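Cadherin-23 (Mus musculus, PDB 5VH2) probably serves as a calcium-dependent adhesion protein in the mechanotransduction apparatus of hearing, built from a chain of extracellular cadherin repeats. Local coordinates at residues A[2-14]-A[83-95]. The protein carries 1 engineered substitution. Residues are numbered along the deposited sequence; the frame is centred on the assembly and turned at random.
Sequences NDEAPVFTQQQYN and VSATDGAPPFNQG. With CA (calcium ion), chain E.
Glu4 and Asp87 meet through a shared calcium ion. The metal takes the backbone oxygen of Glu4, with Glu4 O 2.2 Å from the ion, and Asp87 OD2; Asp35, Asp37 and Gly41 complete the site. Asp87 is positioned in turn by Asn93, whose ND2 hydrogen-bonds to the same OD2 of Asp87 at 3.1 Å and points almost straight (173°) at the syn lone pair of that oxygen, with that oxygen close to the amide plane of Asn93. Glu4 turns its own carboxylate elsewhere, to a salt bridge with Lys36.

Calcium bound where a repeat joins its neighbour, with ligands from the segment leading into the first strand and from loops at that end, is characteristic of cadherin repeats, Greek-key beta sandwiches. Here strand 7-8 belongs to one sheet, while strands 78-87 and 94-104 pair in the other.

Side chains between the sheets pack mainly through apolar groups. Phe8 CG stands anti to the carbonyl carbon (chi1 -76°), which sends the ring in among the strands: its CZ comes 3.6 Å from Ala85 CB and also touches Val83 CG1, while Gly95 O sits at the ring edge. Cys97 and Ala33 add to its surroundings. A serine here would probably leave a gap beside Val83 and Ala85 where the two sheets meet. Nearer the calcium, Pro6 lays its ring along the hairpin, CG 3.5 Å from Ala85 O, and its own carbonyl receives a CA-H...O contact, Gly95 CA lying 3.3 Å from Pro6 O. Ala5 CB rests 3.5 Å from Asn93 CB, and Asn2 CB packs 3.6 Å from CD of the cis-proline Pro91.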
ATOM      1  N   ASN A   2       0.243  -4.120  48.647  1.00 29.23           N
ATOM      2  CA  ASN A   2       1.388  -3.735  47.767  1.00 28.30           C
ATOM      3  C   ASN A   2       2.665  -4.637  47.771  1.00 28.68           C
ATOM      4  O   ASN A   2       3.759  -4.140  47.473  1.00 28.24           O
ATOM      5  CB  ASN A   2       1.762  -2.249  48.036  1.00 27.84           C
ATOM      6  CG  ASN A   2       2.151  -1.958  49.507  1.00 28.83           C
ATOM      7  OD1 ASN A   2       3.327  -1.830  49.834  1.00 29.01           O
ATOM      8  ND2 ASN A   2       1.157  -1.744  50.360  1.00 29.47           N
ATOM      9  N   ASP A   3       2.569  -5.939  48.050  1.00 29.51           N
ATOM     10  CA  ASP A   3       3.785  -6.720  48.314  1.00 30.14           C
ATOM     11  C   ASP A   3       4.763  -6.628  47.129  1.00 29.22           C
ATOM     12  O   ASP A   3       5.943  -6.367  47.345  1.00 29.37           O
ATOM     13  CB  ASP A   3       3.435  -8.153  48.781  1.00 31.24           C
ATOM     14  CG  ASP A   3       4.645  -9.142  48.790  1.00 31.86           C
ATOM     15  OD1 ASP A   3       5.685  -8.902  49.465  1.00 32.41           O
ATOM     16  OD2 ASP A   3       4.536 -10.229  48.155  1.00 31.91           O
ATOM     17  N   GLU A   4       4.281  -6.792  45.898  1.00 28.34           N
ATOM     18  CA  GLU A   4       5.040  -6.342  44.707  1.00 27.34           C
ATOM     19  C   GLU A   4       4.140  -5.922  43.526  1.00 26.29           C
ATOM     20  O   GLU A   4       2.936  -6.185  43.497  1.00 26.35           O
ATOM     21  CB  GLU A   4       6.018  -7.427  44.229  1.00 27.63           C
ATOM     22  CG  GLU A   4       5.326  -8.638  43.642  1.00 27.73           C
ATOM     23  CD  GLU A   4       6.130  -9.883  43.744  1.00 28.53           C
ATOM     24  OE1 GLU A   4       6.227 -10.566  42.696  1.00 28.17           O
ATOM     25  OE2 GLU A   4       6.634 -10.171  44.865  1.00 29.56           O
ATOM     26  N   ALA A   5       4.751  -5.267  42.558  1.00 25.43           N
ATOM     27  CA  ALA A   5       4.038  -4.809  41.379  1.00 24.50           C
ATOM     28  C   ALA A   5       4.340  -5.759  40.220  1.00 24.26           C
ATOM     29  O   ALA A   5       5.307  -6.519  40.267  1.00 24.67           O
ATOM     30  CB  ALA A   5       4.445  -3.392  41.015  1.00 23.75           C
ATOM     31  N   PRO A   6       3.494  -5.709  39.175  1.00 23.65           N
ATOM     32  CA  PRO A   6       3.661  -6.568  38.003  1.00 23.40           C
ATOM     33  C   PRO A   6       4.886  -6.198  37.192  1.00 22.95           C
ATOM     34  O   PRO A   6       5.181  -5.018  37.009  1.00 22.45           O
ATOM     35  CB  PRO A   6       2.388  -6.319  37.163  1.00 22.88           C
ATOM     36  CG  PRO A   6       1.435  -5.672  38.098  1.00 23.10           C
ATOM     37  CD  PRO A   6       2.307  -4.848  39.026  1.00 23.23           C
ATOM     38  N   VAL A   7       5.578  -7.221  36.717  1.00 23.20           N
ATOM     39  CA  VAL A   7       6.703  -7.043  35.821  1.00 22.88           C
ATOM     40  C   VAL A   7       6.378  -7.826  34.547  1.00 22.62           C
ATOM     41  O   VAL A   7       6.095  -9.032  34.623  1.00 23.09           O
ATOM     42  CB  VAL A   7       7.979  -7.614  36.447  1.00 23.59           C
ATOM     43  CG1 VAL A   7       9.163  -7.416  35.516  1.00 23.35           C
ATOM     44  CG2 VAL A   7       8.225  -6.962  37.798  1.00 23.99           C
ATOM     45  N   PHE A   8       6.382  -7.135  33.395  1.00 21.93           N
ATOM     46  CA  PHE A   8       6.249  -7.786  32.103  1.00 21.72           C
ATOM     47  C   PHE A   8       7.451  -8.682  31.845  1.00 22.16           C
ATOM     48  O   PHE A   8       8.516  -8.481  32.407  1.00 22.47           O
ATOM     49  CB  PHE A   8       6.100  -6.755  30.969  1.00 21.01           C
ATOM     50  CG  PHE A   8       4.728  -6.129  30.905  1.00 20.65           C
ATOM     51  CD1 PHE A   8       3.702  -6.724  30.185  1.00 20.59           C
ATOM     52  CD2 PHE A   8       4.463  -4.950  31.577  1.00 20.45           C
ATOM     53  CE1 PHE A   8       2.442  -6.136  30.123  1.00 20.37           C
ATOM     54  CE2 PHE A   8       3.210  -4.354  31.514  1.00 20.20           C
ATOM     55  CZ  PHE A   8       2.193  -4.954  30.793  1.00 20.19           C
ATOM     56  N   THR A   9       7.275  -9.701  31.002  1.00 22.25           N
ATOM     57  CA  THR A   9       8.410 -10.572  30.629  1.00 22.70           C
ATOM     58  C   THR A   9       9.392  -9.906  29.684  1.00 22.41           C
ATOM     59  O   THR A   9      10.468 -10.432  29.480  1.00 22.85           O
ATOM     60  CB  THR A   9       7.971 -11.877  29.984  1.00 22.93           C
ATOM     61  OG1 THR A   9       7.282 -11.588  28.767  1.00 22.35           O
ATOM     62  CG2 THR A   9       7.077 -12.639  30.911  1.00 23.35           C
ATOM     63  N   GLN A  10       9.010  -8.796  29.062  1.00 21.75           N
ATOM     64  CA  GLN A  10       9.950  -8.021  28.208  1.00 21.52           C
ATOM     65  C   GLN A  10       9.726  -6.510  28.383  1.00 20.98           C
ATOM     66  O   GLN A  10       8.574  -6.090  28.573  1.00 20.63           O
ATOM     67  CB  GLN A  10       9.792  -8.399  26.728  1.00 21.34           C
ATOM     68  CG  GLN A  10      10.299  -9.769  26.386  1.00 21.89           C
ATOM     69  CD  GLN A  10      10.200 -10.076  24.914  1.00 21.77           C
ATOM     70  OE1 GLN A  10       9.288 -10.776  24.467  1.00 21.71           O
ATOM     71  NE2 GLN A  10      11.221  -9.646  24.162  1.00 21.84           N
ATOM     72  N   GLN A  11      10.805  -5.716  28.323  1.00 20.98           N
ATOM     73  CA  GLN A  11      10.729  -4.248  28.356  1.00 20.50           C
ATOM     74  C   GLN A  11      10.089  -3.652  27.084  1.00 19.99           C
ATOM     75  O   GLN A  11       9.221  -2.781  27.169  1.00 19.58           O
ATOM     76  CB  GLN A  11      12.120  -3.637  28.567  1.00 20.72           C
ATOM     77  CG  GLN A  11      12.520  -3.602  30.027  1.00 21.10           C
ATOM     78  CD  GLN A  11      13.689  -2.672  30.307  1.00 21.22           C
ATOM     79  OE1 GLN A  11      14.815  -3.100  30.217  1.00 21.74           O
ATOM     80  NE2 GLN A  11      13.425  -1.431  30.723  1.00 20.82           N
ATOM     81  N   GLN A  12      10.586  -4.085  25.926  1.00 20.11           N
ATOM     82  CA  GLN A  12       9.967  -3.756  24.636  1.00 19.80           C
ATOM     83  C   GLN A  12       9.634  -5.070  23.939  1.00 20.04           C
ATOM     84  O   GLN A  12      10.525  -5.900  23.705  1.00 20.47           O
ATOM     85  CB  GLN A  12      10.878  -2.899  23.743  1.00 19.78           C
ATOM     86  CG  GLN A  12      10.161  -2.374  22.500  1.00 19.51           C
ATOM     87  CD  GLN A  12      11.113  -1.812  21.430  1.00 19.67           C
ATOM     88  OE1 GLN A  12      11.734  -0.740  21.590  1.00 19.60           O
ATOM     89  NE2 GLN A  12      11.244  -2.538  20.345  1.00 19.95           N
ATOM     90  N   TYR A  13       8.350  -5.266  23.636  1.00 19.82           N
ATOM     91  CA  TYR A  13       7.953  -6.380  22.780  1.00 20.01           C
ATOM     92  C   TYR A  13       8.061  -5.963  21.312  1.00 19.94           C
ATOM     93  O   TYR A  13       7.937  -4.762  20.988  1.00 19.67           O
ATOM     94  CB  TYR A  13       6.532  -6.827  23.096  1.00 19.91           C
ATOM     95  CG  TYR A  13       6.352  -7.486  24.452  1.00 20.13           C
ATOM     96  CD1 TYR A  13       6.082  -6.740  25.591  1.00 19.99           C
ATOM     97  CD2 TYR A  13       6.394  -8.877  24.580  1.00 20.54           C
ATOM     98  CE1 TYR A  13       5.867  -7.352  26.828  1.00 20.30           C
ATOM     99  CE2 TYR A  13       6.208  -9.513  25.804  1.00 20.86           C
ATOM    100  CZ  TYR A  13       5.929  -8.750  26.925  1.00 20.75           C
ATOM    101  OH  TYR A  13       5.702  -9.385  28.127  1.00 21.15           O
ATOM    102  N   ASN A  14       8.273  -6.947  20.443  1.00 20.26           N
ATOM    103  CA  ASN A  14       8.479  -6.708  19.021  1.00 20.35           C
ATOM    104  C   ASN A  14       7.606  -7.592  18.175  1.00 20.47           C
ATOM    105  O   ASN A  14       7.656  -8.828  18.284  1.00 20.75           O
ATOM    106  CB  ASN A  14       9.923  -6.983  18.614  1.00 20.77           C
ATOM    107  CG  ASN A  14      10.865  -5.909  19.074  1.00 20.72           C
ATOM    108  OD1 ASN A  14      10.533  -4.729  19.066  1.00 20.37           O
ATOM    109  ND2 ASN A  14      12.059  -6.311  19.470  1.00 21.12           N
ATOM    110  N   VAL A  83       2.056   0.094  27.227  1.00 18.43           N
ATOM    111  CA  VAL A  83       1.109  -0.801  27.909  1.00 18.73           C
ATOM    112  C   VAL A  83       1.339  -0.765  29.417  1.00 18.91           C
ATOM    113  O   VAL A  83       2.492  -0.717  29.872  1.00 18.92           O
ATOM    114  CB  VAL A  83       1.254  -2.234  27.380  1.00 18.95           C
ATOM    115  CG1 VAL A  83       0.311  -3.184  28.089  1.00 19.31           C
ATOM    116  CG2 VAL A  83       0.951  -2.281  25.896  1.00 18.84           C
ATOM    117  N   SER A  84       0.253  -0.808  30.187  1.00 19.15           N
ATOM    118  CA  SER A  84       0.344  -0.937  31.643  1.00 19.47           C
ATOM    119  C   SER A  84      -0.290  -2.264  32.115  1.00 19.97           C
ATOM    120  O   SER A  84      -1.237  -2.803  31.481  1.00 20.05           O
ATOM    121  CB  SER A  84      -0.326   0.247  32.328  1.00 19.44           C
ATOM    122  OG  SER A  84      -1.746   0.155  32.249  1.00 19.66           O
ATOM    123  N   ALA A  85       0.240  -2.794  33.221  1.00 20.36           N
ATOM    124  CA  ALA A  85      -0.399  -3.881  33.926  1.00 20.94           C
ATOM    125  C   ALA A  85      -0.601  -3.412  35.340  1.00 21.33           C
ATOM    126  O   ALA A  85       0.339  -3.063  36.033  1.00 21.40           O
ATOM    127  CB  ALA A  85       0.474  -5.111  33.898  1.00 21.23           C
ATOM    128  N   THR A  86      -1.840  -3.433  35.778  1.00 21.66           N
ATOM    129  CA  THR A  86      -2.218  -2.945  37.086  1.00 22.11           C
ATOM    130  C   THR A  86      -2.677  -4.143  37.909  1.00 22.91           C
ATOM    131  O   THR A  86      -3.535  -4.889  37.451  1.00 23.10           O
ATOM    132  CB  THR A  86      -3.372  -1.967  36.897  1.00 21.97           C
ATOM    133  OG1 THR A  86      -2.962  -0.936  36.007  1.00 21.27           O
ATOM    134  CG2 THR A  86      -3.768  -1.352  38.167  1.00 22.42           C
ATOM    135  N   ASP A  87      -2.105  -4.383  39.089  1.00 23.46           N
ATOM    136  CA  ASP A  87      -2.643  -5.474  39.931  1.00 24.36           C
ATOM    137  C   ASP A  87      -4.037  -5.145  40.494  1.00 24.81           C
ATOM    138  O   ASP A  87      -4.491  -4.000  40.420  1.00 24.48           O
ATOM    139  CB  ASP A  87      -1.659  -6.002  40.991  1.00 24.99           C
ATOM    140  CG  ASP A  87      -1.306  -5.002  42.047  1.00 25.19           C
ATOM    141  OD1 ASP A  87      -1.916  -3.921  42.070  1.00 24.89           O
ATOM    142  OD2 ASP A  87      -0.364  -5.316  42.839  1.00 25.69           O
ATOM    143  N   GLY A  88      -4.735  -6.185  40.949  1.00 25.58           N
ATOM    144  CA  GLY A  88      -6.193  -6.170  41.087  1.00 26.01           C
ATOM    145  C   GLY A  88      -6.674  -5.770  42.453  1.00 26.82           C
ATOM    146  O   GLY A  88      -7.850  -5.781  42.701  1.00 27.34           O
ATOM    147  N   ALA A  89      -5.755  -5.418  43.338  1.00 27.00           N
ATOM    148  CA  ALA A  89      -6.105  -4.960  44.661  1.00 27.80           C
ATOM    149  C   ALA A  89      -5.433  -3.623  44.908  1.00 27.29           C
ATOM    150  O   ALA A  89      -4.403  -3.331  44.296  1.00 26.52           O
ATOM    151  CB  ALA A  89      -5.646  -5.969  45.698  1.00 28.79           C
ATOM    152  N   PRO A  90      -5.981  -2.821  45.841  1.00 27.78           N
ATOM    153  CA  PRO A  90      -5.269  -1.674  46.390  1.00 27.55           C
ATOM    154  C   PRO A  90      -3.809  -2.007  46.743  1.00 27.56           C
ATOM    155  O   PRO A  90      -3.570  -3.061  47.338  1.00 28.34           O
ATOM    156  CB  PRO A  90      -6.056  -1.378  47.670  1.00 28.59           C
ATOM    157  CG  PRO A  90      -7.443  -1.778  47.350  1.00 28.94           C
ATOM    158  CD  PRO A  90      -7.352  -2.909  46.366  1.00 28.61           C
ATOM    159  N   PRO A  91      -2.848  -1.139  46.413  1.00 26.80           N
ATOM    160  CA  PRO A  91      -3.070   0.191  45.812  1.00 25.97           C
ATOM    161  C   PRO A  91      -2.978   0.230  44.267  1.00 24.96           C
ATOM    162  O   PRO A  91      -2.651   1.268  43.701  1.00 24.23           O
ATOM    163  CB  PRO A  91      -1.935   1.010  46.421  1.00 25.86           C
ATOM    164  CG  PRO A  91      -0.831   0.013  46.589  1.00 26.15           C
ATOM    165  CD  PRO A  91      -1.498  -1.267  46.995  1.00 27.02           C
ATOM    166  N   PHE A  92      -3.249  -0.890  43.608  1.00 24.99           N
ATOM    167  CA  PHE A  92      -3.263  -0.972  42.150  1.00 24.18           C
ATOM    168  C   PHE A  92      -1.896  -0.644  41.560  1.00 23.49           C
ATOM    169  O   PHE A  92      -1.760   0.253  40.720  1.00 22.76           O
ATOM    170  CB  PHE A  92      -4.373  -0.077  41.572  1.00 23.85           C
ATOM    171  CG  PHE A  92      -5.717  -0.323  42.191  1.00 24.63           C
ATOM    172  CD1 PHE A  92      -6.348  -1.557  42.001  1.00 25.08           C
ATOM    173  CD2 PHE A  92      -6.325   0.623  43.001  1.00 25.00           C
ATOM    174  CE1 PHE A  92      -7.556  -1.835  42.586  1.00 25.89           C
ATOM    175  CE2 PHE A  92      -7.561   0.346  43.593  1.00 25.84           C
ATOM    176  CZ  PHE A  92      -8.182  -0.875  43.360  1.00 26.28           C
ATOM    177  N   ASN A  93      -0.885  -1.388  41.993  1.00 23.81           N
ATOM    178  CA  ASN A  93       0.487  -1.111  41.578  1.00 23.33           C
ATOM    179  C   ASN A  93       0.565  -1.383  40.090  1.00 22.64           C
ATOM    180  O   ASN A  93      -0.051  -2.336  39.626  1.00 22.78           O
ATOM    181  CB  ASN A  93       1.493  -2.025  42.306  1.00 23.98           C
ATOM    182  CG  ASN A  93       1.376  -1.930  43.825  1.00 24.85           C
ATOM    183  OD1 ASN A  93       1.772  -0.944  44.441  1.00 24.84           O
ATOM    184  ND2 ASN A  93       0.854  -2.974  44.436  1.00 25.68           N
ATOM    185  N   GLN A  94       1.340  -0.581  39.363  1.00 21.97           N
ATOM    186  CA  GLN A  94       1.458  -0.722  37.932  1.00 21.37           C
ATOM    187  C   GLN A  94       2.835  -1.215  37.513  1.00 21.29           C
ATOM    188  O   GLN A  94       3.835  -0.965  38.192  1.00 21.49           O
ATOM    189  CB  GLN A  94       1.193   0.608  37.254  1.00 20.74           C
ATOM    190  CG  GLN A  94      -0.251   1.029  37.220  1.00 20.77           C
ATOM    191  CD  GLN A  94      -0.350   2.473  36.679  1.00 20.22           C
ATOM    192  OE1 GLN A  94      -0.639   2.715  35.500  1.00 19.82           O
ATOM    193  NE2 GLN A  94      -0.089   3.440  37.559  1.00 20.27           N
ATOM    194  N   GLY A  95       2.855  -1.875  36.354  1.00 21.03           N
ATOM    195  CA  GLY A  95       4.083  -2.233  35.632  1.00 20.88           C
ATOM    196  C   GLY A  95       3.973  -1.774  34.187  1.00 20.24           C
ATOM    197  O   GLY A  95       2.884  -1.440  33.727  1.00 20.00           O
TER
HETATM  198 CA    CA E1401       0.837  -6.757  43.805  1.00 26.83          CA